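Local structure of dockerin type 1 (Clostridium thermocellum, 4DH2) at residues G8-A12 with D34-D38. The protein carries a calcium-binding type I dockerin domain that docks onto a cohesin partner in the cellulosome, and probably belongs to a glycoside-hydrolysing enzyme. Sequence-based numbering, arbitrary orientation.
Sequences GDVNA and DFPAD. With CA (calcium ion), chain H.
Val10 lies over one face of the Phe35 ring: its CB is 3.8 Å from the ring centroid and 16° off the normal, a CH-pi contact displaced toward the CD1 rim. The two methyls spread across the same ring, CG2 reaching CD1 at 3.8 Å and CG1 reaching CZ at 4.0 Å. With CG of Phe35 anti to its carbonyl carbon, the ring lies against Val10. Beside this apolar patch, Ala37 N donates to Val10 O at 3.0 Å, with an N-H...O angle of 152° and the donor tilted 33° from the carbonyl plane. Ala37 CB (3.1 Å), Pro36 CD and Phe35 CB crowd the same oxygen, while Ala12 CB meets Ala37 CB at 3.9 Å.

Val10 belongs to the first calcium-binding loop of the dockerin, an EF-hand-like loop leading into helix 18-28; residues 34-38 follow that helix, so the contact joins its two flanking loops. On the metal side, Asp9 OD1 binds calcium at 2.4 Å, Asn11 is a second side-chain ligand, and Asp13, Val15, Asp20 and a water complete the shell. Asp9 OD2 accepts a hydrogen bond from Gly14 N, which steadies the carboxylate. Val10 also touches Leu23 of helix 18-28 and Val43 of helix 40-44, and Tyr27 stacks with Phe35.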
ATOM      1  N   GLY B   8       8.030 -17.052   2.230  1.00 22.90           N
ATOM      2  CA  GLY B   8       8.022 -15.612   2.050  1.00 19.11           C
ATOM      3  C   GLY B   8       8.418 -14.907   3.326  1.00 17.95           C
ATOM      4  O   GLY B   8       8.721 -13.725   3.299  1.00 19.71           O
ATOM      5  N   ASP B   9       8.439 -15.639   4.457  1.00 20.98           N
ATOM      6  CA  ASP B   9       8.702 -15.005   5.743  1.00 19.88           C
ATOM      7  C   ASP B   9      10.188 -15.096   6.064  1.00 25.55           C
ATOM      8  O   ASP B   9      10.651 -15.959   6.830  1.00 24.28           O
ATOM      9  CB  ASP B   9       7.858 -15.660   6.856  1.00 23.48           C
ATOM     10  CG  ASP B   9       8.150 -15.084   8.214  1.00 28.79           C
ATOM     11  OD1 ASP B   9       8.703 -13.977   8.297  1.00 22.48           O
ATOM     12  OD2 ASP B   9       7.851 -15.760   9.236  1.00 31.18           O
ATOM     13  N   VAL B  10      10.953 -14.215   5.433  1.00 22.76           N
ATOM     14  CA  VAL B  10      12.390 -14.336   5.463  1.00 19.51           C
ATOM     15  C   VAL B  10      13.044 -13.817   6.741  1.00 22.42           C
ATOM     16  O   VAL B  10      14.218 -14.056   6.933  1.00 24.21           O
ATOM     17  CB  VAL B  10      13.051 -13.678   4.218  1.00 19.77           C
ATOM     18  CG1 VAL B  10      12.487 -14.300   2.935  1.00 24.18           C
ATOM     19  CG2 VAL B  10      12.888 -12.177   4.232  1.00 21.61           C
ATOM     20  N   ASN B  11      12.300 -13.137   7.620  1.00 21.64           N
ATOM     21  CA  ASN B  11      12.848 -12.790   8.937  1.00 21.65           C
ATOM     22  C   ASN B  11      12.224 -13.619  10.058  1.00 27.02           C
ATOM     23  O   ASN B  11      12.473 -13.355  11.223  1.00 22.57           O
ATOM     24  CB  ASN B  11      12.715 -11.296   9.259  1.00 21.84           C
ATOM     25  CG  ASN B  11      11.288 -10.777   9.198  1.00 22.02           C
ATOM     26  OD1 ASN B  11      10.306 -11.518   9.062  1.00 22.86           O
ATOM     27  ND2 ASN B  11      11.171  -9.459   9.292  1.00 26.38           N
ATOM     28  N   ALA B  12      11.426 -14.611   9.678  1.00 25.25           N
ATOM     29  CA  ALA B  12      10.868 -15.587  10.618  1.00 32.24           C
ATOM     30  C   ALA B  12      10.113 -14.904  11.758  1.00 37.15           C
ATOM     31  O   ALA B  12      10.281 -15.259  12.931  1.00 38.02           O
ATOM     32  CB  ALA B  12      11.999 -16.516  11.168  1.00 33.32           C
ATOM     33  N   ASP B  34      22.865 -12.672   4.033  1.00 24.88           N
ATOM     34  CA  ASP B  34      21.913 -13.733   4.313  1.00 20.75           C
ATOM     35  C   ASP B  34      20.633 -13.228   4.989  1.00 22.15           C
ATOM     36  O   ASP B  34      20.602 -12.117   5.507  1.00 24.68           O
ATOM     37  CB  ASP B  34      22.567 -14.794   5.192  1.00 34.79           C
ATOM     38  CG  ASP B  34      22.100 -16.183   4.852  0.75 46.29           C
ATOM     39  OD1 ASP B  34      20.978 -16.305   4.327  1.00 41.64           O
ATOM     40  OD2 ASP B  34      22.856 -17.146   5.093  1.00 55.38           O
ATOM     41  N   PHE B  35      19.586 -14.044   4.946  1.00 23.04           N
ATOM     42  CA  PHE B  35      18.326 -13.738   5.635  1.00 27.26           C
ATOM     43  C   PHE B  35      18.431 -14.027   7.125  1.00 31.55           C
ATOM     44  O   PHE B  35      19.208 -14.887   7.543  1.00 29.42           O
ATOM     45  CB  PHE B  35      17.182 -14.573   5.066  1.00 25.57           C
ATOM     46  CG  PHE B  35      16.762 -14.179   3.693  1.00 24.42           C
ATOM     47  CD1 PHE B  35      16.491 -12.863   3.385  1.00 25.26           C
ATOM     48  CD2 PHE B  35      16.616 -15.133   2.712  1.00 24.23           C
ATOM     49  CE1 PHE B  35      16.090 -12.507   2.125  1.00 27.16           C
ATOM     50  CE2 PHE B  35      16.218 -14.782   1.446  1.00 26.07           C
ATOM     51  CZ  PHE B  35      15.961 -13.472   1.149  1.00 24.04           C
ATOM     52  N   PRO B  36      17.642 -13.311   7.942  1.00 33.74           N
ATOM     53  CA  PRO B  36      17.604 -13.679   9.365  1.00 36.75           C
ATOM     54  C   PRO B  36      17.036 -15.086   9.591  1.00 38.52           C
ATOM     55  O   PRO B  36      17.462 -15.792  10.500  1.00 39.35           O
ATOM     56  CB  PRO B  36      16.679 -12.625   9.979  1.00 35.76           C
ATOM     57  CG  PRO B  36      16.793 -11.432   9.058  1.00 33.44           C
ATOM     58  CD  PRO B  36      16.991 -12.014   7.675  1.00 29.12           C
ATOM     59  N   ALA B  37      16.077 -15.496   8.772  1.00 31.78           N
ATOM     60  CA  ALA B  37      15.513 -16.832   8.906  1.00 29.75           C
ATOM     61  C   ALA B  37      16.557 -17.886   8.521  1.00 33.88           C
ATOM     62  O   ALA B  37      17.518 -17.594   7.793  1.00 37.55           O
ATOM     63  CB  ALA B  37      14.258 -16.973   8.048  1.00 32.81           C
ATOM     64  N   ASP B  38      16.349 -19.112   8.998  1.00 37.54           N
ATOM     65  CA  ASP B  38      17.299 -20.216   8.813  1.00 50.26           C
ATOM     66  C   ASP B  38      17.493 -20.701   7.374  1.00 53.49           C
ATOM     67  O   ASP B  38      18.589 -20.611   6.814  1.00 59.94           O
ATOM     68  CB  ASP B  38      16.856 -21.433   9.634  1.00 62.32           C
ATOM     69  CG  ASP B  38      17.222 -21.322  11.103  1.00 70.74           C
ATOM     70  OD1 ASP B  38      18.207 -20.624  11.430  1.00 69.06           O
ATOM     71  OD2 ASP B  38      16.521 -21.952  11.926  1.00 72.20           O
TER
HETATM   72 CA    CA H 101       8.262 -11.642   8.046  1.00 20.15          CA
HETATM   73  O   HOH W   1       8.163  -9.299   8.640  1.00 22.37           O